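Local structure of 1-Cys peroxiredoxin (Vibrio vulnificus MO6-24/O, 5K2I) at residues E50-L63 against F145-L157. The protein probably reduces hydrogen peroxide and other peroxides as a 1-Cys peroxiredoxin, with a suggested role in scavenging nitric oxide. Sequence-based numbering, arbitrary orientation.
Sequences EAHLPGYIVLADQL and FEVSNAETILAAL
The backbone oxygen of Glu50 takes two hydrogen bonds, one from Ala150 N in the first turn of helix 150-156 and one from a water held by Glu151 N; Ala150 N reaches Glu50 O at 3.1 Å in a nearly straight bond (168° at the hydrogen). The bonds tie the amino end of this C-terminal helix to the turn leading into helix 53-65; both helices pack on one face of the central sheet of the thioredoxin-like fold. Beside them Asn149 plays two parts. As N-cap it forms a capping box, Thr152 N giving to Asn149 OD1 and Asn149 N to Thr152 OG1. Its CG sits between the backbone N and the carbonyl carbon (chi1 51°), which leaves ND2 directed at Glu50 OE1, 2.9 Å away; OE1 lies close to the plane of the amide, while the N-H comes to it on the anti side and from out of the carboxylate plane, the two planes being clearly turned against each other.

Further along, the helices run roughly parallel, 33° apart, and the packing turns apolar. Ala150 CB rests over the centre of the Tyr56 ring in a CH-pi contact, 3.6 Å from its centroid. The same methyl meets Leu59 CD1, which also lies against the backbone of Ala150 and Glu151. Tyr56 stacks on Phe38 and touches Ala126, joining the pair to the sheet. At the outer margin a second water bridges Gln62 OE1 and Glu151 OE2. The far end is closed by Leu63, whose CD2 touches Leu154 CD1 and comes within 3.7 Å of Leu157 CD1.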
loop_
_atom_site.group_PDB
_atom_site.type_symbol
_atom_site.label_atom_id
_atom_site.label_comp_id
_atom_site.label_asym_id
_atom_site.label_seq_id
_atom_site.Cartn_x
_atom_site.Cartn_y
_atom_site.Cartn_z
ATOM N N GLU A 50 -8.565 -8.190 -1.154
ATOM C CA GLU A 50 -9.330 -8.217 -2.390
ATOM C C GLU A 50 -8.453 -8.302 -3.639
ATOM O O GLU A 50 -8.944 -8.648 -4.715
ATOM C CB GLU A 50 -10.213 -6.968 -2.475
ATOM C CG GLU A 50 -9.396 -5.691 -2.638
ATOM C CD GLU A 50 -10.175 -4.430 -2.312
ATOM O OE1 GLU A 50 -10.516 -3.690 -3.262
ATOM O OE2 GLU A 50 -10.423 -4.169 -1.108
ATOM N N ALA A 51 -7.167 -7.980 -3.501
ATOM C CA ALA A 51 -6.291 -7.876 -4.671
ATOM C C ALA A 51 -5.292 -9.026 -4.779
ATOM O O ALA A 51 -4.510 -9.079 -5.738
ATOM C CB ALA A 51 -5.557 -6.545 -4.658
ATOM N N HIS A 52 -5.294 -9.945 -3.815
ATOM C CA HIS A 52 -4.448 -11.124 -3.970
ATOM C C HIS A 52 -5.161 -12.385 -3.483
ATOM O O HIS A 52 -6.364 -12.524 -3.680
ATOM C CB HIS A 52 -3.079 -10.913 -3.294
ATOM C CG HIS A 52 -3.106 -10.947 -1.798
ATOM N ND1 HIS A 52 -2.320 -11.806 -1.060
ATOM C CD2 HIS A 52 -3.826 -10.231 -0.902
ATOM C CE1 HIS A 52 -2.553 -11.616 0.226
ATOM N NE2 HIS A 52 -3.469 -10.672 0.348
ATOM N N LEU A 53 -4.425 -13.321 -2.902
ATOM C CA LEU A 53 -4.941 -14.669 -2.700
ATOM C C LEU A 53 -6.362 -14.736 -2.087
ATOM O O LEU A 53 -7.236 -15.384 -2.667
ATOM C CB LEU A 53 -3.938 -15.473 -1.863
ATOM C CG LEU A 53 -3.837 -16.986 -2.061
ATOM C CD1 LEU A 53 -4.045 -17.419 -3.507
ATOM C CD2 LEU A 53 -2.489 -17.457 -1.553
ATOM N N PRO A 54 -6.619 -14.053 -0.950
ATOM C CA PRO A 54 -7.976 -14.159 -0.391
ATOM C C PRO A 54 -9.065 -13.722 -1.360
ATOM O O PRO A 54 -10.106 -14.376 -1.445
ATOM C CB PRO A 54 -7.929 -13.219 0.820
ATOM C CG PRO A 54 -6.507 -13.180 1.204
ATOM C CD PRO A 54 -5.740 -13.247 -0.079
ATOM N N GLY A 55 -8.816 -12.643 -2.097
ATOM C CA GLY A 55 -9.771 -12.128 -3.060
ATOM C C GLY A 55 -10.076 -13.085 -4.196
ATOM O O GLY A 55 -11.230 -13.220 -4.617
ATOM N N TYR A 56 -9.049 -13.761 -4.696
ATOM C CA TYR A 56 -9.255 -14.704 -5.787
ATOM C C TYR A 56 -9.820 -16.020 -5.282
ATOM O O TYR A 56 -10.559 -16.680 -6.003
ATOM C CB TYR A 56 -7.945 -14.906 -6.583
ATOM C CG TYR A 56 -7.642 -13.665 -7.393
ATOM C CD1 TYR A 56 -8.196 -13.478 -8.656
ATOM C CD2 TYR A 56 -6.864 -12.643 -6.866
ATOM C CE1 TYR A 56 -7.965 -12.316 -9.375
ATOM C CE2 TYR A 56 -6.627 -11.468 -7.591
ATOM C CZ TYR A 56 -7.169 -11.332 -8.845
ATOM O OH TYR A 56 -6.958 -10.189 -9.573
ATOM N N ILE A 57 -9.526 -16.366 -4.029
ATOM C CA ILE A 57 -10.127 -17.548 -3.417
ATOM C C ILE A 57 -11.640 -17.394 -3.348
ATOM O O ILE A 57 -12.392 -18.276 -3.787
ATOM C CB ILE A 57 -9.552 -17.805 -2.011
ATOM C CG1 ILE A 57 -8.145 -18.390 -2.127
ATOM C CG2 ILE A 57 -10.432 -18.768 -1.236
ATOM C CD1 ILE A 57 -7.402 -18.479 -0.790
ATOM N N VAL A 58 -12.107 -16.264 -2.830
ATOM C CA VAL A 58 -13.544 -16.129 -2.653
ATOM C C VAL A 58 -14.255 -15.834 -3.972
ATOM O O VAL A 58 -15.433 -16.131 -4.105
ATOM C CB VAL A 58 -13.910 -15.045 -1.601
ATOM C CG1 VAL A 58 -13.411 -15.460 -0.215
ATOM C CG2 VAL A 58 -13.365 -13.676 -1.995
ATOM N N LEU A 59 -13.548 -15.278 -4.958
ATOM C CA LEU A 59 -14.177 -15.021 -6.263
ATOM C C LEU A 59 -13.976 -16.158 -7.270
ATOM O O LEU A 59 -14.447 -16.058 -8.398
ATOM C CB LEU A 59 -13.654 -13.723 -6.888
ATOM C CG LEU A 59 -14.279 -12.390 -6.469
ATOM C CD1 LEU A 59 -13.987 -11.305 -7.508
ATOM C CD2 LEU A 59 -15.768 -12.520 -6.225
ATOM N N ALA A 60 -13.293 -17.226 -6.869
ATOM C CA ALA A 60 -12.937 -18.292 -7.808
ATOM C C ALA A 60 -14.161 -18.892 -8.495
ATOM O O ALA A 60 -14.153 -19.102 -9.707
ATOM C CB ALA A 60 -12.147 -19.376 -7.103
ATOM N N ASP A 61 -15.221 -19.158 -7.736
ATOM C CA ASP A 61 -16.424 -19.730 -8.337
ATOM C C ASP A 61 -17.047 -18.814 -9.398
ATOM O O ASP A 61 -17.458 -19.282 -10.470
ATOM C CB ASP A 61 -17.464 -20.053 -7.258
ATOM C CG ASP A 61 -17.175 -21.354 -6.541
ATOM O OD1 ASP A 61 -16.370 -22.158 -7.063
ATOM O OD2 ASP A 61 -17.766 -21.583 -5.461
ATOM N N GLN A 62 -17.103 -17.517 -9.107
ATOM C CA GLN A 62 -17.696 -16.557 -10.030
ATOM C C GLN A 62 -16.825 -16.398 -11.268
ATOM O O GLN A 62 -17.339 -16.236 -12.372
ATOM C CB GLN A 62 -17.901 -15.210 -9.346
ATOM C CG GLN A 62 -19.102 -15.177 -8.421
ATOM C CD GLN A 62 -19.104 -13.956 -7.537
ATOM O OE1 GLN A 62 -19.594 -12.893 -7.919
ATOM N NE2 GLN A 62 -18.554 -14.101 -6.338
ATOM N N LEU A 63 -15.509 -16.448 -11.077
ATOM C CA LEU A 63 -14.580 -16.346 -12.203
ATOM C C LEU A 63 -14.723 -17.543 -13.141
ATOM O O LEU A 63 -14.798 -17.380 -14.361
ATOM C CB LEU A 63 -13.139 -16.223 -11.698
ATOM C CG LEU A 63 -12.789 -14.887 -11.037
ATOM C CD1 LEU A 63 -11.493 -15.009 -10.266
ATOM C CD2 LEU A 63 -12.714 -13.731 -12.050
ATOM N N PHE A 145 -3.679 5.671 -5.986
ATOM C CA PHE A 145 -4.751 4.842 -5.445
ATOM C C PHE A 145 -5.589 4.211 -6.545
ATOM O O PHE A 145 -6.812 4.304 -6.521
ATOM C CB PHE A 145 -5.663 5.662 -4.518
ATOM C CG PHE A 145 -4.998 6.095 -3.245
ATOM C CD1 PHE A 145 -4.263 7.266 -3.200
ATOM C CD2 PHE A 145 -5.095 5.322 -2.104
ATOM C CE1 PHE A 145 -3.643 7.666 -2.027
ATOM C CE2 PHE A 145 -4.476 5.713 -0.930
ATOM C CZ PHE A 145 -3.749 6.885 -0.893
ATOM N N GLU A 146 -4.931 3.624 -7.537
ATOM C CA GLU A 146 -5.647 2.852 -8.540
ATOM C C GLU A 146 -5.917 1.483 -7.929
ATOM O O GLU A 146 -5.093 0.563 -8.020
ATOM C CB GLU A 146 -4.849 2.759 -9.839
ATOM C CG GLU A 146 -4.646 4.103 -10.509
ATOM C CD GLU A 146 -5.900 4.623 -11.192
ATOM O OE1 GLU A 146 -6.930 3.918 -11.188
ATOM O OE2 GLU A 146 -5.857 5.756 -11.714
ATOM N N VAL A 147 -7.074 1.377 -7.279
ATOM C CA VAL A 147 -7.364 0.258 -6.389
ATOM C C VAL A 147 -8.071 -0.900 -7.094
ATOM O O VAL A 147 -9.180 -1.290 -6.715
ATOM C CB VAL A 147 -8.236 0.707 -5.198
ATOM C CG1 VAL A 147 -8.138 -0.304 -4.079
ATOM C CG2 VAL A 147 -7.808 2.067 -4.699
ATOM N N SER A 148 -7.432 -1.456 -8.116
ATOM C CA SER A 148 -8.011 -2.577 -8.839
ATOM C C SER A 148 -7.892 -3.846 -7.994
ATOM O O SER A 148 -7.117 -3.891 -7.037
ATOM C CB SER A 148 -7.325 -2.754 -10.191
ATOM O OG SER A 148 -5.930 -2.546 -10.054
ATOM N N ASN A 149 -8.659 -4.872 -8.355
ATOM C CA ASN A 149 -8.769 -6.077 -7.538
ATOM C C ASN A 149 -9.331 -7.251 -8.340
ATOM O O ASN A 149 -9.465 -7.172 -9.563
ATOM C CB ASN A 149 -9.655 -5.771 -6.331
ATOM C CG ASN A 149 -10.978 -5.122 -6.736
ATOM O OD1 ASN A 149 -11.532 -5.431 -7.790
ATOM N ND2 ASN A 149 -11.481 -4.210 -5.902
ATOM N N ALA A 150 -9.684 -8.340 -7.663
ATOM C CA ALA A 150 -10.258 -9.485 -8.367
ATOM C C ALA A 150 -11.593 -9.116 -9.016
ATOM O O ALA A 150 -11.916 -9.612 -10.090
ATOM C CB ALA A 150 -10.428 -10.670 -7.420
ATOM N N GLU A 151 -12.359 -8.225 -8.382
ATOM C CA GLU A 151 -13.620 -7.763 -8.971
ATOM C C GLU A 151 -13.401 -7.037 -10.292
ATOM O O GLU A 151 -14.241 -7.118 -11.187
ATOM C CB GLU A 151 -14.383 -6.834 -8.016
ATOM C CG GLU A 151 -15.032 -7.529 -6.834
ATOM C CD GLU A 151 -16.328 -8.270 -7.171
ATOM O OE1 GLU A 151 -16.849 -8.150 -8.305
ATOM O OE2 GLU A 151 -16.835 -8.979 -6.275
ATOM N N THR A 152 -12.290 -6.313 -10.407
ATOM C CA THR A 152 -11.952 -5.635 -11.654
ATOM C C THR A 152 -11.801 -6.664 -12.764
ATOM O O THR A 152 -12.273 -6.460 -13.881
ATOM C CB THR A 152 -10.654 -4.823 -11.542
ATOM O OG1 THR A 152 -10.631 -4.128 -10.291
ATOM C CG2 THR A 152 -10.546 -3.816 -12.688
ATOM N N ILE A 153 -11.144 -7.773 -12.442
ATOM C CA ILE A 153 -10.951 -8.852 -13.403
ATOM C C ILE A 153 -12.286 -9.511 -13.752
ATOM O O ILE A 153 -12.584 -9.748 -14.922
ATOM C CB ILE A 153 -9.956 -9.902 -12.855
ATOM C CG1 ILE A 153 -8.536 -9.318 -12.794
ATOM C CG2 ILE A 153 -9.996 -11.190 -13.683
ATOM C CD1 ILE A 153 -7.919 -9.018 -14.154
ATOM N N LEU A 154 -13.093 -9.788 -12.733
ATOM C CA LEU A 154 -14.405 -10.378 -12.951
ATOM C C LEU A 154 -15.237 -9.527 -13.911
ATOM O O LEU A 154 -15.899 -10.052 -14.803
ATOM C CB LEU A 154 -15.135 -10.556 -11.617
ATOM C CG LEU A 154 -16.532 -11.167 -11.704
ATOM C CD1 LEU A 154 -16.471 -12.603 -12.228
ATOM C CD2 LEU A 154 -17.218 -11.114 -10.350
ATOM N N ALA A 155 -15.177 -8.211 -13.743
ATOM C CA ALA A 155 -15.960 -7.310 -14.580
ATOM C C ALA A 155 -15.412 -7.243 -16.003
ATOM O O ALA A 155 -16.153 -6.983 -16.951
ATOM C CB ALA A 155 -16.002 -5.929 -13.968
ATOM N N ALA A 156 -14.113 -7.480 -16.153
ATOM C CA ALA A 156 -13.501 -7.457 -17.479
ATOM C C ALA A 156 -13.975 -8.648 -18.296
ATOM O O ALA A 156 -13.970 -8.611 -19.524
ATOM C CB ALA A 156 -11.986 -7.452 -17.373
ATOM N N LEU A 157 -14.384 -9.704 -17.606
ATOM C CA LEU A 157 -14.904 -10.888 -18.270
ATOM C C LEU A 157 -16.284 -10.599 -18.840
ATOM O O LEU A 157 -16.855 -11.431 -19.543
ATOM C CB LEU A 157 -14.959 -12.070 -17.305
ATOM C CG LEU A 157 -13.617 -12.549 -16.746
ATOM C CD1 LEU A 157 -13.833 -13.499 -15.586
ATOM C CD2 LEU A 157 -12.802 -13.222 -17.833
HETATM O O HOH W 1 -11.939 -8.011 -5.373
HETATM O O HOH W 2 -18.872 -10.641 -6.074
#